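Local coordinates for GTPase activator-like protein (Chaetomium thermophilum, PDB 5HIU) that probably acts as a GTPase activator in its full-length form, TSC2, whose largely helical N-terminal part is this chain, at residues S256-H259 with C260-S264; S284-R287 with I288-F292; R310-R313 with G314-V318; S337-V340 with G341-N345; T352-A355 with T356-R360. All coordinates share one frame; numbering follows the deposited sequence.

Contact 1. Residues S256-H259 with C260-S264; sequences SSIH and CLVPS
I258 and V262 lie side by side and point the same way, with CG2 of I258 4.1 Å from CB of V262. CG1 of the isoleucine sits beside its own backbone N (chi1 -73°), which places CG2 next to the carbonyl carbon and so on the side of the following turn. The backbone joins the same pair: V262 N gives its hydrogen to I258 O at 2.8 Å. One residue earlier, L261 N is bonded to S257 O at 2.7 Å, and the leucine side chain runs beside that carbonyl, its CG 3.4 Å from S257 O. The bond from C260 N to S256 O is longer, 3.1 Å.

These bonds form the last turn of helix 245-261. V262 is the first residue to leave helical angles, its psi swinging to 74°, although its N-H still closes the final helical bond. P263 then has no N-H to offer the next carbonyl, and H259 O is taken instead by NE2 of Q266. Within the preceding turn, S257 OG is hydrogen-bonded to Q253 O.

Further out, I258 and V262 both rest on L227 of helix 224-240, and I258 also meets I231. The H259 side chain touches A269 and W270 of helix 266-277 and S317 and V318 of helix 302-322.

Contact 2. Residues S284-R287 with I288-F292; sequences STVR and ILLDF
The chi1 torsions of V286 and L290 bring the two side chains together: the valine puts CG1 beside its carbonyl carbon (169°), facing the next turn, while the leucine holds CG beside its own N (-75°), facing back. CG1 of V286 and CD1 of L290 meet at 3.9 Å, the side chains alongside each other and pointing the same way. T285 and L289 repeat the pattern one residue earlier, with CG2 of the threonine 4.1 Å from CD1 of the leucine. The threonine hydroxyl takes no part in that apolar touch, since OG1 is bonded to H281 O in the turn before.

I288 folds back in the same manner and lays CG1 3.1 Å from S284 O, beside the carbonyl that accepts its N-H. R287 and D291 might be expected to pair, being four residues apart with opposite charges, yet the bend of the arginine at chi3 (40°) brings the guanidinium back alongside S284, without a hydrogen bond, and NH1 of R287 remains 6.2 Å from OD2 of D291. D291 CG lies 3.1 Å from R287 O, which accepts its N-H; carboxylate and carbonyl, both acceptors, are merely neighbours. At the far end, I288 O lies 3.4 Å above one face of the F292 ring, offset toward its rim, while also accepting F292 N.

T285 packs on I252 and I276, L289 on V318, and F292 on A315. This is the pattern of an amphipathic helix in an alpha-solenoid: apolar i,i+4 pairs face neighbouring helices, while R287 and D291 lie on the more exposed side.

Contact 3. Residues R310-R313 with G314-V318; sequences RDVR and GALSV
V312 and L316 stand one turn apart on the buried side of the helix, where the packing is closest around the carbonyls. L316 N is bonded to V312 O at 3.1 Å, and CD1 of the leucine lies 3.5 Å from the same oxygen. A chi1 of -96° and a chi2 of 39° in L316, the first away from the staggered values, set CD1 there in the model. The meeting of the two side chains is less intimate, CG1 of V312 being 4.3 Å from CD1 of L316. Next to them, A315 N is bonded to D311 O, and its small CB fits 3.5 Å from V312 O, close to the backbone of the preceding turn.

Bonding is slacker toward G314 and S317. The amide of G314 is shared weakly between R310 O and D311 O, the first at 3.3 Å. S317 N reaches R313 O at 3.3 Å. The arginines and S317 mark the more open side. R310 NE is 3.9 Å from D311 OD1, a long salt bridge of charges alone, because the oxygen lies well out of the guanidinium plane; the firmer ionic partner of R310 is D307, which meets NH2. R313 is bent at chi3 and packs on L261.

Three helices pack against helix 302-322 here. Helix 245-261 also sets Q253 against D311; helix 281-294 lies against V312 and L316 through L293; helix 352-366 brings E357 and I358 onto L316.

Contact 4. Residues S337-V340 with G341-N345; sequences SLLV and GGLAN
G341 opens the second segment by giving its N-H to S337 O at 2.7 Å. G342 does the same with L338 O at 2.6 Å. Neither glycine has a side chain, so over these two positions the turns are joined by backbone alone.

L343 carries the side-chain contact. Its N is bonded to L339 O, and CG, held beside the leucine's own N (chi1 -67°), bends back until it is 3.1 Å from that oxygen. L339 meets it from the other direction, its CG directed toward the following turn (chi1 -174°), so the two leucines cross obliquely with L339 CG 3.6 Å from L343 CD1. The same CD1 methyl also approaches V340 CG2, more loosely, at 4.3 Å. One methyl therefore serves two adjacent residues of the preceding turn.

A344 follows with a more bent bond, its N reaching V340 O at an N-H...O angle of 137°, while its CB rests 3.6 Å from that oxygen. N345 directs its ND2 out of the helix in a weak hydrogen bond to L293 O, near the end of helix 281-294.

Helix 336-348 adjoins helices 281-294, 383-391 and 352-366: L338 and L339 are set against L290 of the first, V340 against P384 and I385 of the second, and L343 O against I358 of the third, with L339 also touching L323 and V334 in loops.

Contact 5. Residues T352-A355 with T356-R360; sequences TRVA and TEILR
T356 to L359 each give their N-H to the carbonyl four residues earlier, straightest at the hydrogen from L359 N to A355 O (168°), while E357 N adds a weak second bond to V354 O besides the one to R353 O. T352 O, close to the start of the helix, accepts T356 N at 2.7 Å and apparently also the T356 hydroxyl. The chi1 of -52° sets OG1 beside the backbone N of T356, facing the previous turn, consistent with the back-bonding common in helical threonines. OG1 is modelled only 2.4 Å from T352 O, however, so short that both the distance and the bond resting on it are doubtful.

E357 passes its CG 3.3 Å from R353 O and then bends at chi2, lifting the carboxylate to R360. There, within the second segment, 356-360, NH2 of R360 and OE2 of E357 form a salt bridge at 2.7 Å, though its hydrogen bond is weak in angle. V354 and I358 touch more loosely, CG1 to CG1 at 4.4 Å. L359 lays its CG 3.4 Å from A355 O.

Helix 352-366 meets helices 302-322, 423-441 and 336-348. On the first of these Q320 touches R360; on helix 423-441, V423 meets A355 and T356, and Q426 meets L359 and R360. C392, in a loop, adjoins I358 and L359.

How the contacts relate
The five contacts come in series along the chain. Contacts 2 to 5 each lie within one helix, 281-294, 302-322, 336-348 and 352-366, and contact 1 spans the C-terminal end of helix 245-261. Contact 3 touches three of the others, its centre 9 Å from that of contact 1 and 11 Å from those of contacts 2 and 5. Contact 4 touches contacts 2 and 5 but not contact 3, and contacts 1 and 2 also touch. The farthest-apart pair, contacts 1 and 4, are 23 Å apart between centres. Each contact is local to its turn, and the side chains leaving these turns join the helices into an elongated, strandless alpha-solenoid, the N-terminal part of TSC2.

Contact 1. Residues S256-H259 with C260-S264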
loop_
_atom_site.group_PDB
_atom_site.type_symbol
_atom_site.label_atom_id
_atom_site.label_comp_id
_atom_site.label_asym_id
_atom_site.label_seq_id
_atom_site.Cartn_x
_atom_site.Cartn_y
_atom_site.Cartn_z
ATOM N N SER A 256 3.929 -8.313 1.217
ATOM C CA SER A 256 5.051 -9.245 1.360
ATOM C C SER A 256 5.934 -9.221 0.138
ATOM O O SER A 256 7.136 -9.379 0.230
ATOM C CB SER A 256 4.574 -10.675 1.593
ATOM O OG SER A 256 4.198 -10.838 2.950
ATOM N N SER A 257 5.320 -9.008 -1.010
ATOM C CA SER A 257 6.055 -8.938 -2.248
ATOM C C SER A 257 6.834 -7.633 -2.337
ATOM O O SER A 257 7.996 -7.626 -2.706
ATOM C CB SER A 257 5.097 -9.142 -3.421
ATOM O OG SER A 257 4.568 -10.472 -3.370
ATOM N N ILE A 258 6.212 -6.522 -1.987
ATOM C CA ILE A 258 6.911 -5.241 -2.043
ATOM C C ILE A 258 8.072 -5.295 -1.072
ATOM O O ILE A 258 9.180 -4.860 -1.380
ATOM C CB ILE A 258 5.985 -4.080 -1.684
ATOM C CG1 ILE A 258 5.004 -3.816 -2.820
ATOM C CG2 ILE A 258 6.784 -2.818 -1.409
ATOM C CD1 ILE A 258 3.720 -3.145 -2.357
ATOM N N HIS A 259 7.783 -5.840 0.105
ATOM C CA HIS A 259 8.763 -6.013 1.175
ATOM C C HIS A 259 10.003 -6.706 0.697
ATOM O O HIS A 259 11.114 -6.289 0.997
ATOM C CB HIS A 259 8.162 -6.863 2.279
ATOM C CG HIS A 259 9.092 -7.126 3.411
ATOM N ND1 HIS A 259 9.591 -6.124 4.213
ATOM C CD2 HIS A 259 9.581 -8.284 3.904
ATOM C CE1 HIS A 259 10.366 -6.654 5.141
ATOM N NE2 HIS A 259 10.382 -7.963 4.969
ATOM N N CYS A 260 9.793 -7.793 -0.021
ATOM C CA CYS A 260 10.886 -8.554 -0.540
ATOM C C CYS A 260 11.492 -7.860 -1.753
ATOM O O CYS A 260 12.661 -7.473 -1.725
ATOM C CB CYS A 260 10.417 -9.944 -0.911
ATOM S SG CYS A 260 11.842 -10.970 -1.238
ATOM N N LEU A 261 10.670 -7.665 -2.787
ATOM C CA LEU A 261 11.139 -7.281 -4.127
ATOM C C LEU A 261 11.512 -5.825 -4.317
ATOM O O LEU A 261 12.235 -5.539 -5.238
ATOM C CB LEU A 261 10.090 -7.631 -5.187
ATOM C CG LEU A 261 9.655 -9.099 -5.232
ATOM C CD1 LEU A 261 8.519 -9.318 -6.210
ATOM C CD2 LEU A 261 10.821 -9.986 -5.600
ATOM N N VAL A 262 11.018 -4.906 -3.485
ATOM C CA VAL A 262 11.285 -3.477 -3.680
ATOM C C VAL A 262 12.065 -2.932 -2.500
ATOM O O VAL A 262 11.540 -2.183 -1.701
ATOM C CB VAL A 262 10.000 -2.648 -3.887
ATOM C CG1 VAL A 262 10.351 -1.196 -4.202
ATOM C CG2 VAL A 262 9.177 -3.233 -5.020
ATOM N N PRO A 263 13.349 -3.260 -2.428
ATOM C CA PRO A 263 14.143 -3.009 -1.230
ATOM C C PRO A 263 14.025 -1.596 -0.669
ATOM O O PRO A 263 14.006 -1.440 0.541
ATOM C CB PRO A 263 15.589 -3.300 -1.696
ATOM C CG PRO A 263 15.552 -3.224 -3.183
ATOM C CD PRO A 263 14.185 -3.712 -3.553
ATOM N N SER A 264 13.934 -0.587 -1.534
ATOM C CA SER A 264 13.839 0.813 -1.089
ATOM C C SER A 264 12.568 1.143 -0.291
ATOM O O SER A 264 12.496 2.195 0.328
ATOM C CB SER A 264 13.888 1.748 -2.294
ATOM O OG SER A 264 12.651 1.723 -2.992
#

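Contact 2. Residues S284-R287 with I288-F292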
loop_
_atom_site.group_PDB
_atom_site.type_symbol
_atom_site.label_atom_id
_atom_site.label_comp_id
_atom_site.label_asym_id
_atom_site.label_seq_id
_atom_site.Cartn_x
_atom_site.Cartn_y
_atom_site.Cartn_z
ATOM N N SER A 284 -4.439 -14.933 11.526
ATOM C CA SER A 284 -4.759 -15.185 10.120
ATOM C C SER A 284 -3.565 -14.892 9.214
ATOM O O SER A 284 -3.287 -15.646 8.276
ATOM C CB SER A 284 -5.977 -14.360 9.701
ATOM O OG SER A 284 -7.135 -14.786 10.405
ATOM N N THR A 285 -2.834 -13.826 9.525
ATOM C CA THR A 285 -1.640 -13.448 8.758
ATOM C C THR A 285 -0.555 -14.521 8.783
ATOM O O THR A 285 0.030 -14.842 7.745
ATOM C CB THR A 285 -1.058 -12.135 9.297
ATOM O OG1 THR A 285 -2.103 -11.148 9.380
ATOM C CG2 THR A 285 0.078 -11.629 8.405
ATOM N N VAL A 286 -0.282 -15.074 9.964
ATOM C CA VAL A 286 0.708 -16.152 10.088
ATOM C C VAL A 286 0.297 -17.337 9.220
ATOM O O VAL A 286 1.083 -17.875 8.435
ATOM C CB VAL A 286 0.851 -16.617 11.554
ATOM C CG1 VAL A 286 1.665 -17.890 11.652
ATOM C CG2 VAL A 286 1.505 -15.539 12.394
ATOM N N ARG A 287 -0.953 -17.746 9.399
ATOM C CA ARG A 287 -1.578 -18.825 8.634
ATOM C C ARG A 287 -1.462 -18.600 7.124
ATOM O O ARG A 287 -1.107 -19.518 6.375
ATOM C CB ARG A 287 -3.046 -18.896 9.055
ATOM C CG ARG A 287 -3.908 -19.920 8.331
ATOM C CD ARG A 287 -5.019 -20.430 9.242
ATOM N NE ARG A 287 -5.607 -19.358 10.047
ATOM C CZ ARG A 287 -6.722 -18.692 9.748
ATOM N NH1 ARG A 287 -7.423 -18.967 8.648
ATOM N NH2 ARG A 287 -7.150 -17.735 10.571
ATOM N N ILE A 288 -1.754 -17.363 6.702
ATOM C CA ILE A 288 -1.625 -16.939 5.300
ATOM C C ILE A 288 -0.191 -17.063 4.828
ATOM O O ILE A 288 0.077 -17.639 3.779
ATOM C CB ILE A 288 -2.111 -15.473 5.107
ATOM C CG1 ILE A 288 -3.636 -15.413 5.190
ATOM C CG2 ILE A 288 -1.642 -14.880 3.773
ATOM C CD1 ILE A 288 -4.192 -14.029 5.459
ATOM N N LEU A 289 0.722 -16.486 5.601
ATOM C CA LEU A 289 2.153 -16.506 5.279
ATOM C C LEU A 289 2.706 -17.922 5.152
ATOM O O LEU A 289 3.616 -18.175 4.346
ATOM C CB LEU A 289 2.937 -15.787 6.378
ATOM C CG LEU A 289 2.912 -14.268 6.421
ATOM C CD1 LEU A 289 3.450 -13.795 7.759
ATOM C CD2 LEU A 289 3.732 -13.683 5.281
ATOM N N LEU A 290 2.191 -18.834 5.977
ATOM C CA LEU A 290 2.633 -20.222 5.923
ATOM C C LEU A 290 2.027 -20.878 4.716
ATOM O O LEU A 290 2.725 -21.613 4.008
ATOM C CB LEU A 290 2.236 -20.993 7.174
ATOM C CG LEU A 290 3.066 -20.668 8.410
ATOM C CD1 LEU A 290 2.339 -21.166 9.651
ATOM C CD2 LEU A 290 4.461 -21.265 8.312
ATOM N N ASP A 291 0.735 -20.599 4.483
ATOM C CA ASP A 291 0.023 -21.074 3.284
ATOM C C ASP A 291 0.858 -20.848 2.029
ATOM O O ASP A 291 0.896 -21.701 1.161
ATOM C CB ASP A 291 -1.337 -20.376 3.100
ATOM C CG ASP A 291 -2.440 -20.969 3.957
ATOM O OD1 ASP A 291 -2.289 -22.084 4.502
ATOM O OD2 ASP A 291 -3.483 -20.296 4.074
ATOM N N PHE A 292 1.541 -19.712 1.932
ATOM C CA PHE A 292 2.387 -19.475 0.773
ATOM C C PHE A 292 3.429 -20.566 0.667
ATOM O O PHE A 292 3.816 -20.953 -0.427
ATOM C CB PHE A 292 3.030 -18.093 0.826
ATOM C CG PHE A 292 2.031 -16.970 0.828
ATOM C CD1 PHE A 292 0.923 -17.002 -0.017
ATOM C CD2 PHE A 292 2.193 -15.876 1.673
ATOM C CE1 PHE A 292 0.003 -15.961 -0.016
ATOM C CE2 PHE A 292 1.272 -14.834 1.676
ATOM C CZ PHE A 292 0.175 -14.876 0.833
#

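Contact 3. Residues R310-R313 with G314-V318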
loop_
_atom_site.group_PDB
_atom_site.type_symbol
_atom_site.label_atom_id
_atom_site.label_comp_id
_atom_site.label_asym_id
_atom_site.label_seq_id
_atom_site.Cartn_x
_atom_site.Cartn_y
_atom_site.Cartn_z
ATOM N N ARG A 310 6.997 -16.091 -6.276
ATOM C CA ARG A 310 6.923 -14.692 -5.860
ATOM C C ARG A 310 6.442 -14.663 -4.425
ATOM O O ARG A 310 7.136 -14.174 -3.553
ATOM C CB ARG A 310 5.970 -13.896 -6.775
ATOM C CG ARG A 310 5.353 -12.642 -6.150
ATOM C CD ARG A 310 4.422 -11.923 -7.120
ATOM N NE ARG A 310 3.289 -12.754 -7.533
ATOM C CZ ARG A 310 2.330 -12.376 -8.379
ATOM N NH1 ARG A 310 2.342 -11.169 -8.925
ATOM N NH2 ARG A 310 1.348 -13.216 -8.680
ATOM N N ASP A 311 5.259 -15.234 -4.210
ATOM C CA ASP A 311 4.617 -15.303 -2.899
ATOM C C ASP A 311 5.498 -15.969 -1.849
ATOM O O ASP A 311 5.570 -15.511 -0.705
ATOM C CB ASP A 311 3.292 -16.080 -2.965
ATOM C CG ASP A 311 2.278 -15.461 -3.922
ATOM O OD1 ASP A 311 2.196 -14.210 -4.040
ATOM O OD2 ASP A 311 1.544 -16.246 -4.554
ATOM N N VAL A 312 6.148 -17.061 -2.231
ATOM C CA VAL A 312 6.978 -17.811 -1.299
ATOM C C VAL A 312 8.161 -16.989 -0.792
ATOM O O VAL A 312 8.414 -16.970 0.408
ATOM C CB VAL A 312 7.478 -19.126 -1.920
ATOM C CG1 VAL A 312 8.469 -19.808 -0.991
ATOM C CG2 VAL A 312 6.306 -20.053 -2.197
ATOM N N ARG A 313 8.867 -16.308 -1.691
ATOM C CA ARG A 313 10.043 -15.527 -1.307
ATOM C C ARG A 313 9.701 -14.373 -0.378
ATOM O O ARG A 313 10.549 -13.914 0.403
ATOM C CB ARG A 313 10.714 -14.913 -2.522
ATOM C CG ARG A 313 11.179 -15.881 -3.594
ATOM C CD ARG A 313 11.937 -15.101 -4.646
ATOM N NE ARG A 313 13.017 -14.317 -4.037
ATOM C CZ ARG A 313 13.483 -13.159 -4.503
ATOM N NH1 ARG A 313 12.975 -12.602 -5.604
ATOM N NH2 ARG A 313 14.465 -12.541 -3.851
ATOM N N GLY A 314 8.482 -13.864 -0.508
ATOM C CA GLY A 314 8.055 -12.740 0.296
ATOM C C GLY A 314 7.754 -13.225 1.685
ATOM O O GLY A 314 8.240 -12.651 2.657
ATOM N N ALA A 315 6.942 -14.284 1.745
ATOM C CA ALA A 315 6.602 -14.999 2.981
ATOM C C ALA A 315 7.836 -15.291 3.809
ATOM O O ALA A 315 7.821 -15.134 5.020
ATOM C CB ALA A 315 5.883 -16.303 2.671
ATOM N N LEU A 316 8.904 -15.711 3.150
ATOM C CA LEU A 316 10.170 -15.937 3.822
ATOM C C LEU A 316 10.675 -14.642 4.440
ATOM O O LEU A 316 11.088 -14.603 5.596
ATOM C CB LEU A 316 11.218 -16.469 2.828
ATOM C CG LEU A 316 11.446 -17.985 2.724
ATOM C CD1 LEU A 316 10.174 -18.820 2.807
ATOM C CD2 LEU A 316 12.201 -18.292 1.437
ATOM N N SER A 317 10.659 -13.588 3.642
ATOM C CA SER A 317 11.177 -12.299 4.055
ATOM C C SER A 317 10.427 -11.825 5.294
ATOM O O SER A 317 11.026 -11.391 6.286
ATOM C CB SER A 317 10.984 -11.291 2.911
ATOM O OG SER A 317 11.787 -10.143 3.084
ATOM N N VAL A 318 9.106 -11.916 5.220
ATOM C CA VAL A 318 8.246 -11.381 6.261
ATOM C C VAL A 318 8.317 -12.288 7.476
ATOM O O VAL A 318 8.283 -11.818 8.611
ATOM C CB VAL A 318 6.784 -11.206 5.760
ATOM C CG1 VAL A 318 5.839 -10.964 6.913
ATOM C CG2 VAL A 318 6.696 -10.052 4.776
#

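Contact 4. Residues S337-V340 with G341-N345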
loop_
_atom_site.group_PDB
_atom_site.type_symbol
_atom_site.label_atom_id
_atom_site.label_comp_id
_atom_site.label_asym_id
_atom_site.label_seq_id
_atom_site.Cartn_x
_atom_site.Cartn_y
_atom_site.Cartn_z
ATOM N N SER A 337 6.454 -26.699 13.877
ATOM C CA SER A 337 6.078 -27.829 13.028
ATOM C C SER A 337 5.625 -27.343 11.654
ATOM O O SER A 337 6.262 -27.663 10.642
ATOM C CB SER A 337 4.971 -28.630 13.708
ATOM O OG SER A 337 4.042 -27.748 14.316
ATOM N N LEU A 338 4.551 -26.544 11.638
ATOM C CA LEU A 338 4.045 -25.889 10.417
ATOM C C LEU A 338 5.159 -25.198 9.631
ATOM O O LEU A 338 5.353 -25.460 8.447
ATOM C CB LEU A 338 2.989 -24.824 10.759
ATOM C CG LEU A 338 1.506 -25.155 10.959
ATOM C CD1 LEU A 338 1.001 -25.894 9.732
ATOM C CD2 LEU A 338 1.218 -25.947 12.232
ATOM N N LEU A 339 5.881 -24.305 10.298
ATOM C CA LEU A 339 6.925 -23.546 9.630
ATOM C C LEU A 339 7.805 -24.486 8.854
ATOM O O LEU A 339 8.008 -24.314 7.666
ATOM C CB LEU A 339 7.769 -22.751 10.628
ATOM C CG LEU A 339 8.804 -21.818 9.994
ATOM C CD1 LEU A 339 8.155 -20.844 9.018
ATOM C CD2 LEU A 339 9.562 -21.062 11.074
ATOM N N VAL A 340 8.297 -25.503 9.540
ATOM C CA VAL A 340 9.214 -26.478 8.954
ATOM C C VAL A 340 8.507 -27.272 7.868
ATOM O O VAL A 340 9.100 -27.556 6.827
ATOM C CB VAL A 340 9.801 -27.402 10.039
ATOM C CG1 VAL A 340 10.742 -28.437 9.443
ATOM C CG2 VAL A 340 10.555 -26.567 11.062
ATOM N N GLY A 341 7.239 -27.611 8.106
ATOM C CA GLY A 341 6.413 -28.255 7.092
ATOM C C GLY A 341 6.381 -27.416 5.829
ATOM O O GLY A 341 6.588 -27.929 4.719
ATOM N N GLY A 342 6.133 -26.118 6.011
ATOM C CA GLY A 342 6.158 -25.150 4.918
ATOM C C GLY A 342 7.523 -25.027 4.260
ATOM O O GLY A 342 7.627 -24.982 3.036
ATOM N N LEU A 343 8.574 -24.980 5.069
ATOM C CA LEU A 343 9.925 -24.758 4.557
ATOM C C LEU A 343 10.429 -25.909 3.695
ATOM O O LEU A 343 11.273 -25.707 2.812
ATOM C CB LEU A 343 10.904 -24.547 5.709
ATOM C CG LEU A 343 10.754 -23.281 6.559
ATOM C CD1 LEU A 343 11.193 -23.563 7.988
ATOM C CD2 LEU A 343 11.543 -22.112 5.975
ATOM N N ALA A 344 9.929 -27.113 3.961
ATOM C CA ALA A 344 10.414 -28.305 3.261
ATOM C C ALA A 344 10.017 -28.242 1.791
ATOM O O ALA A 344 10.881 -28.247 0.902
ATOM C CB ALA A 344 9.876 -29.569 3.917
ATOM N N ASN A 345 8.705 -28.158 1.560
ATOM C CA ASN A 345 8.141 -27.964 0.228
ATOM C C ASN A 345 9.058 -27.100 -0.614
ATOM O O ASN A 345 9.542 -27.532 -1.662
ATOM C CB ASN A 345 6.765 -27.293 0.324
ATOM C CG ASN A 345 5.635 -28.279 0.583
ATOM O OD1 ASN A 345 5.813 -29.500 0.516
ATOM N ND2 ASN A 345 4.454 -27.746 0.862
#

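Contact 5. Residues T352-A355 with T356-R360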
loop_
_atom_site.group_PDB
_atom_site.type_symbol
_atom_site.label_atom_id
_atom_site.label_comp_id
_atom_site.label_asym_id
_atom_site.label_seq_id
_atom_site.Cartn_x
_atom_site.Cartn_y
_atom_site.Cartn_z
ATOM N N THR A 352 20.150 -20.584 -6.136
ATOM C CA THR A 352 21.003 -19.758 -5.244
ATOM C C THR A 352 20.278 -18.862 -4.251
ATOM O O THR A 352 20.249 -19.158 -3.060
ATOM C CB THR A 352 22.015 -18.874 -6.026
ATOM O OG1 THR A 352 21.307 -17.987 -6.898
ATOM C CG2 THR A 352 23.021 -19.718 -6.833
ATOM N N ARG A 353 19.696 -17.771 -4.734
ATOM C CA ARG A 353 19.116 -16.781 -3.834
ATOM C C ARG A 353 17.987 -17.332 -2.935
ATOM O O ARG A 353 17.886 -16.897 -1.801
ATOM C CB ARG A 353 18.648 -15.537 -4.604
ATOM C CG ARG A 353 19.781 -14.749 -5.250
ATOM C CD ARG A 353 19.270 -13.597 -6.118
ATOM N NE ARG A 353 20.262 -13.166 -7.114
ATOM C CZ ARG A 353 20.092 -12.156 -7.969
ATOM N NH1 ARG A 353 18.966 -11.443 -7.958
ATOM N NH2 ARG A 353 21.055 -11.851 -8.839
ATOM N N VAL A 354 17.170 -18.282 -3.415
ATOM C CA VAL A 354 16.056 -18.850 -2.606
ATOM C C VAL A 354 16.559 -19.809 -1.529
ATOM O O VAL A 354 16.243 -19.668 -0.345
ATOM C CB VAL A 354 15.044 -19.629 -3.466
ATOM C CG1 VAL A 354 14.111 -20.480 -2.602
ATOM C CG2 VAL A 354 14.251 -18.673 -4.335
ATOM N N ALA A 355 17.314 -20.807 -1.947
ATOM C CA ALA A 355 18.030 -21.614 -1.004
ATOM C C ALA A 355 18.732 -20.692 -0.016
ATOM O O ALA A 355 18.697 -20.945 1.179
ATOM C CB ALA A 355 19.044 -22.498 -1.726
ATOM N N THR A 356 19.359 -19.621 -0.505
ATOM C CA THR A 356 20.016 -18.655 0.385
ATOM C C THR A 356 19.041 -18.072 1.431
ATOM O O THR A 356 19.431 -17.880 2.588
ATOM C CB THR A 356 20.700 -17.506 -0.396
ATOM O OG1 THR A 356 21.565 -18.052 -1.398
ATOM C CG2 THR A 356 21.533 -16.612 0.526
ATOM N N GLU A 357 17.790 -17.803 1.029
ATOM C CA GLU A 357 16.766 -17.241 1.940
ATOM C C GLU A 357 16.277 -18.265 2.960
ATOM O O GLU A 357 16.340 -18.010 4.169
ATOM C CB GLU A 357 15.575 -16.641 1.171
ATOM C CG GLU A 357 15.918 -15.368 0.420
ATOM C CD GLU A 357 16.557 -14.310 1.323
ATOM O OE1 GLU A 357 15.817 -13.613 2.087
ATOM O OE2 GLU A 357 17.803 -14.169 1.266
ATOM N N ILE A 358 15.811 -19.417 2.479
ATOM C CA ILE A 358 15.491 -20.543 3.366
ATOM C C ILE A 358 16.512 -20.613 4.498
ATOM O O ILE A 358 16.148 -20.652 5.667
ATOM C CB ILE A 358 15.513 -21.904 2.642
ATOM C CG1 ILE A 358 14.440 -21.984 1.543
ATOM C CG2 ILE A 358 15.301 -23.027 3.653
ATOM C CD1 ILE A 358 13.026 -22.228 2.037
ATOM N N LEU A 359 17.785 -20.620 4.124
ATOM C CA LEU A 359 18.875 -20.644 5.075
ATOM C C LEU A 359 18.876 -19.405 5.951
ATOM O O LEU A 359 19.020 -19.507 7.168
ATOM C CB LEU A 359 20.235 -20.751 4.367
ATOM C CG LEU A 359 20.675 -22.084 3.734
ATOM C CD1 LEU A 359 22.135 -22.021 3.280
ATOM C CD2 LEU A 359 20.480 -23.245 4.698
ATOM N N ARG A 360 18.743 -18.231 5.347
ATOM C CA ARG A 360 18.861 -16.977 6.110
ATOM C C ARG A 360 17.823 -16.929 7.225
ATOM O O ARG A 360 18.106 -16.473 8.326
ATOM C CB ARG A 360 18.806 -15.731 5.195
ATOM C CG ARG A 360 18.525 -14.413 5.931
ATOM C CD ARG A 360 19.307 -13.190 5.464
ATOM N NE ARG A 360 19.192 -12.973 4.019
ATOM C CZ ARG A 360 20.225 -12.810 3.185
ATOM N NH1 ARG A 360 21.484 -12.789 3.633
ATOM N NH2 ARG A 360 20.000 -12.642 1.887
#